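Glycosyltransferase (Streptomyces viridochromogenes, PDB 2IUY) is a retaining family GT4 glycosyltransferase of the GT-B fold that probably transfers a sugar from a nucleotide donor during avilamycin A biosynthesis. Local coordinates at residues V35-M40 with P149-S154; G104-S109 with R334-A339. All blocks are in the same frame, centred on the assembly; numbering follows the deposited sequence.

Interaction 1: residues V35-M40 with P149-S154; sequences VVANLM and PARYRS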
loop_
_atom_site.group_PDB
_atom_site.type_symbol
_atom_site.label_atom_id
_atom_site.label_comp_id
_atom_site.label_asym_id
_atom_site.label_seq_id
_atom_site.Cartn_x
_atom_site.Cartn_y
_atom_site.Cartn_z
ATOM N N VAL A 35 0.985 -4.753 -1.967
ATOM C CA VAL A 35 0.581 -5.350 -0.668
ATOM C C VAL A 35 0.552 -6.866 -0.779
ATOM O O VAL A 35 1.082 -7.565 0.072
ATOM C CB VAL A 35 -0.770 -4.810 -0.156
ATOM C CG1 VAL A 35 -1.189 -5.521 1.163
ATOM C CG2 VAL A 35 -0.689 -3.271 0.045
ATOM N N VAL A 36 -0.093 -7.369 -1.816
ATOM C CA VAL A 36 -0.307 -8.814 -2.003
ATOM C C VAL A 36 1.031 -9.546 -2.203
ATOM O O VAL A 36 1.218 -10.622 -1.689
ATOM C CB VAL A 36 -1.285 -9.066 -3.198
ATOM C CG1 VAL A 36 -1.500 -10.551 -3.431
ATOM C CG2 VAL A 36 -2.648 -8.387 -2.922
ATOM N N ALA A 37 1.957 -8.932 -2.969
ATOM C CA ALA A 37 3.300 -9.447 -3.175
ATOM C C ALA A 37 4.064 -9.616 -1.838
ATOM O O ALA A 37 4.652 -10.662 -1.593
ATOM C CB ALA A 37 4.077 -8.528 -4.157
ATOM N N ASN A 38 4.022 -8.593 -0.996
ATOM C CA ASN A 38 4.735 -8.560 0.247
ATOM C C ASN A 38 4.103 -9.531 1.264
ATOM O O ASN A 38 4.826 -10.258 2.000
ATOM C CB ASN A 38 4.751 -7.111 0.838
ATOM C CG ASN A 38 5.749 -6.204 0.131
ATOM O OD1 ASN A 38 6.960 -6.491 0.083
ATOM N ND2 ASN A 38 5.260 -5.073 -0.367
ATOM N N LEU A 39 2.775 -9.530 1.289
ATOM C CA LEU A 39 1.987 -10.518 2.056
ATOM C C LEU A 39 2.329 -11.959 1.666
ATOM O O LEU A 39 2.603 -12.811 2.520
ATOM C CB LEU A 39 0.458 -10.261 1.947
ATOM C CG LEU A 39 -0.384 -11.291 2.749
ATOM C CD1 LEU A 39 0.096 -11.409 4.227
ATOM C CD2 LEU A 39 -1.869 -11.075 2.706
HETATM N N MSE A 40 2.284 -12.208 0.373
HETATM C CA MSE A 40 2.542 -13.512 -0.198
HETATM C C MSE A 40 3.935 -14.054 0.189
HETATM O O MSE A 40 4.096 -15.239 0.437
HETATM C CB MSE A 40 2.422 -13.357 -1.711
HETATM C CG MSE A 40 2.943 -14.493 -2.525
HETATM SE SE MSE A 40 2.725 -13.983 -4.408
HETATM C CE MSE A 40 4.372 -12.902 -4.629
ATOM N N PRO A 149 11.632 -6.702 3.135
ATOM C CA PRO A 149 12.873 -5.997 2.874
ATOM C C PRO A 149 13.638 -6.530 1.674
ATOM O O PRO A 149 14.308 -5.722 1.011
ATOM C CB PRO A 149 13.688 -6.159 4.165
ATOM C CG PRO A 149 12.692 -6.624 5.226
ATOM C CD PRO A 149 11.509 -7.188 4.522
ATOM N N ALA A 150 13.526 -7.830 1.368
ATOM C CA ALA A 150 14.221 -8.424 0.203
ATOM C C ALA A 150 13.777 -7.780 -1.093
ATOM O O ALA A 150 14.492 -7.806 -2.067
ATOM C CB ALA A 150 14.026 -9.985 0.128
ATOM N N ARG A 151 12.585 -7.212 -1.124
ATOM C CA ARG A 151 12.079 -6.577 -2.344
ATOM C C ARG A 151 12.589 -5.147 -2.495
ATOM O O ARG A 151 12.341 -4.522 -3.533
ATOM C CB ARG A 151 10.542 -6.580 -2.384
ATOM C CG ARG A 151 9.932 -7.948 -2.701
ATOM C CD ARG A 151 8.530 -7.874 -3.328
ATOM N NE ARG A 151 7.972 -9.230 -3.487
ATOM C CZ ARG A 151 8.021 -10.006 -4.581
ATOM N NH1 ARG A 151 8.603 -9.602 -5.701
ATOM N NH2 ARG A 151 7.481 -11.231 -4.547
ATOM N N TYR A 152 13.242 -4.625 -1.454
ATOM C CA TYR A 152 13.682 -3.227 -1.426
ATOM C C TYR A 152 15.191 -3.131 -1.283
ATOM O O TYR A 152 15.876 -4.128 -0.955
ATOM C CB TYR A 152 12.928 -2.402 -0.348
ATOM C CG TYR A 152 11.437 -2.435 -0.662
ATOM C CD1 TYR A 152 10.841 -1.482 -1.513
ATOM C CD2 TYR A 152 10.649 -3.489 -0.193
ATOM C CE1 TYR A 152 9.480 -1.583 -1.849
ATOM C CE2 TYR A 152 9.313 -3.588 -0.530
ATOM C CZ TYR A 152 8.743 -2.648 -1.339
ATOM O OH TYR A 152 7.412 -2.823 -1.619
ATOM N N ARG A 153 15.700 -1.929 -1.539
ATOM C CA ARG A 153 17.113 -1.680 -1.378
ATOM C C ARG A 153 17.481 -1.734 0.103
ATOM O O ARG A 153 16.756 -1.225 0.982
ATOM C CB ARG A 153 17.530 -0.344 -1.993
ATOM C CG ARG A 153 17.313 -0.201 -3.470
ATOM C CD ARG A 153 18.292 -1.007 -4.332
ATOM N NE ARG A 153 17.953 -0.825 -5.747
ATOM C CZ ARG A 153 17.530 -1.786 -6.566
ATOM N NH1 ARG A 153 17.442 -3.051 -6.151
ATOM N NH2 ARG A 153 17.244 -1.489 -7.841
ATOM N N SER A 154 18.639 -2.322 0.341
ATOM C CA SER A 154 19.137 -2.591 1.646
ATOM C C SER A 154 20.251 -1.627 1.982
ATOM O O SER A 154 20.747 -0.893 1.116
ATOM C CB SER A 154 19.655 -4.031 1.678
ATOM O OG SER A 154 20.859 -4.104 0.933
#
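Arg151 turns its CG anti to its own carbonyl carbon (chi1 -75°) and then runs extended from CG to NE, which carries the guanidinium across to Ala37 and Met40 on helix 31-45. Tyr152 adopts the same first rotation but sends its ring toward Asn38; Arg151, ending a short 3-10 segment, and Tyr152, just after it, thus reach separate points on the same helix. The methyl CB of Ala37 lies over one face of the guanidinium, offset toward its rim, with CB 4.0 Å from Arg151 NE. Met40, present as selenomethionine, bends at its last torsion and brings CE to 3.5 Å from Arg151 NH2; CE lies oblique to the guanidinium plane, and the two side chains cross at about a right angle. Neither contact satisfies the charge; that falls to Asp41, which forms a salt bridge with Arg151 NE. Asn38 and Tyr152 approach from opposite directions, with amide and ring planes tilted 24° apart. Asn38 OD1 sits in the plane of the ring at its edge, 3.8 Å from Tyr152 CE2, while Asn38 ND2 gives a long, weak, almost straight hydrogen bond to Tyr152 OH at 3.4 Å. The stronger partners are outside the pair: Asp148 N for Asn38 OD1 and Glu260 OE2 for Tyr152 OH. Helix 31-45 packs on strand 5-9 of the N-terminal sheet, and the loop carrying Arg151 and Tyr152 precedes the first strand of the second sheet, so the contact lies along the connection between the two halves of the GT-B fold. Because Glu260 binds UDP in a structure of this protein, though none is bound here, the chemistry implies a second-shell Tyr152 OH, consistent with orienting that carboxylate, while the weak hydrogen bond from the Asn38 amide adds a minor link to helix 31-45.

Interaction 2: residues G104-S109 with R334-A339; sequences GTAFIS and RLLAGA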
loop_
_atom_site.group_PDB
_atom_site.type_symbol
_atom_site.label_atom_id
_atom_site.label_comp_id
_atom_site.label_asym_id
_atom_site.label_seq_id
_atom_site.Cartn_x
_atom_site.Cartn_y
_atom_site.Cartn_z
ATOM N N GLY A 104 -16.021 -25.650 4.936
ATOM C CA GLY A 104 -14.735 -25.752 5.590
ATOM C C GLY A 104 -13.803 -24.618 5.189
ATOM O O GLY A 104 -12.794 -24.365 5.859
ATOM N N THR A 105 -14.123 -23.926 4.106
ATOM C CA THR A 105 -13.237 -22.861 3.629
ATOM C C THR A 105 -13.530 -21.549 4.377
ATOM O O THR A 105 -14.643 -21.049 4.342
ATOM C CB THR A 105 -13.311 -22.683 2.070
ATOM O OG1 THR A 105 -13.014 -23.935 1.456
ATOM C CG2 THR A 105 -12.269 -21.699 1.603
ATOM N N ALA A 106 -12.505 -20.987 5.034
ATOM C CA ALA A 106 -12.647 -19.690 5.719
ATOM C C ALA A 106 -12.554 -18.548 4.712
ATOM O O ALA A 106 -11.820 -18.625 3.721
ATOM C CB ALA A 106 -11.527 -19.520 6.811
ATOM N N PHE A 107 -13.308 -17.490 4.970
ATOM C CA PHE A 107 -13.238 -16.300 4.139
ATOM C C PHE A 107 -12.752 -15.104 4.987
ATOM O O PHE A 107 -13.295 -14.813 6.066
ATOM C CB PHE A 107 -14.579 -16.001 3.466
ATOM C CG PHE A 107 -14.518 -14.845 2.535
ATOM C CD1 PHE A 107 -14.040 -15.002 1.222
ATOM C CD2 PHE A 107 -14.905 -13.573 2.965
ATOM C CE1 PHE A 107 -13.966 -13.898 0.358
ATOM C CE2 PHE A 107 -14.863 -12.472 2.105
ATOM C CZ PHE A 107 -14.371 -12.628 0.816
ATOM N N ILE A 108 -11.696 -14.451 4.496
ATOM C CA ILE A 108 -11.131 -13.267 5.151
ATOM C C ILE A 108 -10.826 -12.198 4.108
ATOM O O ILE A 108 -10.518 -12.509 2.946
ATOM C CB ILE A 108 -9.825 -13.629 6.007
ATOM C CG1 ILE A 108 -9.445 -12.467 6.957
ATOM C CG2 ILE A 108 -8.644 -14.109 5.102
ATOM C CD1 ILE A 108 -8.392 -12.834 8.047
ATOM N N SER A 109 -10.908 -10.932 4.519
ATOM C CA SER A 109 -10.555 -9.816 3.590
ATOM C C SER A 109 -9.517 -8.899 4.199
ATOM O O SER A 109 -9.531 -8.700 5.392
ATOM C CB SER A 109 -11.821 -8.971 3.228
ATOM O OG SER A 109 -12.854 -9.801 2.685
ATOM N N ARG A 334 -8.284 -18.294 13.581
ATOM C CA ARG A 334 -9.462 -17.805 14.329
ATOM C C ARG A 334 -10.744 -18.168 13.581
ATOM O O ARG A 334 -11.669 -18.731 14.145
ATOM C CB ARG A 334 -9.346 -16.284 14.530
ATOM C CG ARG A 334 -10.632 -15.596 15.051
ATOM C CD ARG A 334 -10.344 -14.131 15.301
ATOM N NE ARG A 334 -11.413 -13.345 15.932
ATOM C CZ ARG A 334 -11.349 -12.014 16.005
ATOM N NH1 ARG A 334 -10.303 -11.382 15.452
ATOM N NH2 ARG A 334 -12.302 -11.317 16.597
ATOM N N LEU A 335 -10.763 -17.885 12.284
ATOM C CA LEU A 335 -11.869 -18.222 11.425
ATOM C C LEU A 335 -12.082 -19.731 11.246
ATOM O O LEU A 335 -13.220 -20.208 11.270
ATOM C CB LEU A 335 -11.710 -17.498 10.058
ATOM C CG LEU A 335 -11.866 -15.958 10.064
ATOM C CD1 LEU A 335 -11.271 -15.377 8.796
ATOM C CD2 LEU A 335 -13.304 -15.470 10.222
ATOM N N LEU A 336 -10.983 -20.465 11.043
ATOM C CA LEU A 336 -11.047 -21.899 10.914
ATOM C C LEU A 336 -11.628 -22.587 12.174
ATOM O O LEU A 336 -12.353 -23.577 12.031
ATOM C CB LEU A 336 -9.692 -22.476 10.447
ATOM C CG LEU A 336 -9.340 -22.109 8.976
ATOM C CD1 LEU A 336 -7.883 -22.342 8.636
ATOM C CD2 LEU A 336 -10.302 -22.850 7.962
ATOM N N ALA A 337 -11.354 -22.036 13.370
ATOM C CA ALA A 337 -11.899 -22.561 14.633
ATOM C C ALA A 337 -13.348 -22.201 14.871
ATOM O O ALA A 337 -13.907 -22.596 15.893
ATOM C CB ALA A 337 -11.065 -22.124 15.847
ATOM N N GLY A 338 -13.947 -21.454 13.944
ATOM C CA GLY A 338 -15.352 -21.131 14.004
ATOM C C GLY A 338 -15.738 -19.799 14.610
ATOM O O GLY A 338 -16.925 -19.567 14.857
ATOM N N ALA A 339 -14.764 -18.923 14.852
ATOM C CA ALA A 339 -15.055 -17.581 15.383
ATOM C C ALA A 339 -15.315 -16.601 14.241
ATOM O O ALA A 339 -14.833 -16.801 13.122
ATOM C CB ALA A 339 -13.911 -17.084 16.242
#
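Ala106, opening strand 106-111, meets Leu336 in the last turn of helix 321-336, their CA atoms 5.9 Å apart, just before the helix ends in a Schellman motif at Gly338, whose positive phi suits glycine. No hydrogen bond joins strand and helix; the side chains make the contact. Ala106 CB points at the helix and is shared by two leucines, 3.8 Å from Leu335 CB and 3.7 Å from Leu336 CD2. That same CD2 lies 3.6 Å from Gly104 O. Toward Ile108, one residue past Phe107 on the strand, Leu335 sends CD1 to 3.6 Å from Ile108 CB, and this methyl also lies 3.4 Å from Phe107 O. Ile108, with CG1 anti to its backbone N (chi1 -166°), crosses Leu335 at about a right angle. Its CG1 and CD1 meet the same leucine methyl. Phe107 turns its ring the other way, onto strand 87-90. The C-terminal helix is thus laid against the N-terminal sheet, the crossing back that marks the GT-B fold. With apolar side chains, and two backbone carbonyl oxygens against leucine methyls, supplying the fit, the chemistry implies adhesion by shape and burial of hydrocarbon, without directional polar bonds.

How the interactions relate
Interactions 1 and 2 illustrate two ways in which a GT-B enzyme ties later parts of its chain to the N-terminal Rossmann-like domain. Interaction 1 joins helix 31-45 to the connecting loop, whereas interaction 2 returns the C-terminal helix to the N-terminal sheet; their segments alternate along the sequence. Their centres lie 26 Å apart, with nearest atoms about 8 Å from one another and no direct touch. Interaction 1 sits by the UDP site known from a structure of this protein, though no UDP is bound here; the side chain of Tyr152 comes within about 4 Å of that of Arg225, another UDP-binding residue. Interaction 2 lies away from that site. One contact is mixed, with its strong polar partners outside the pair, the other apolar.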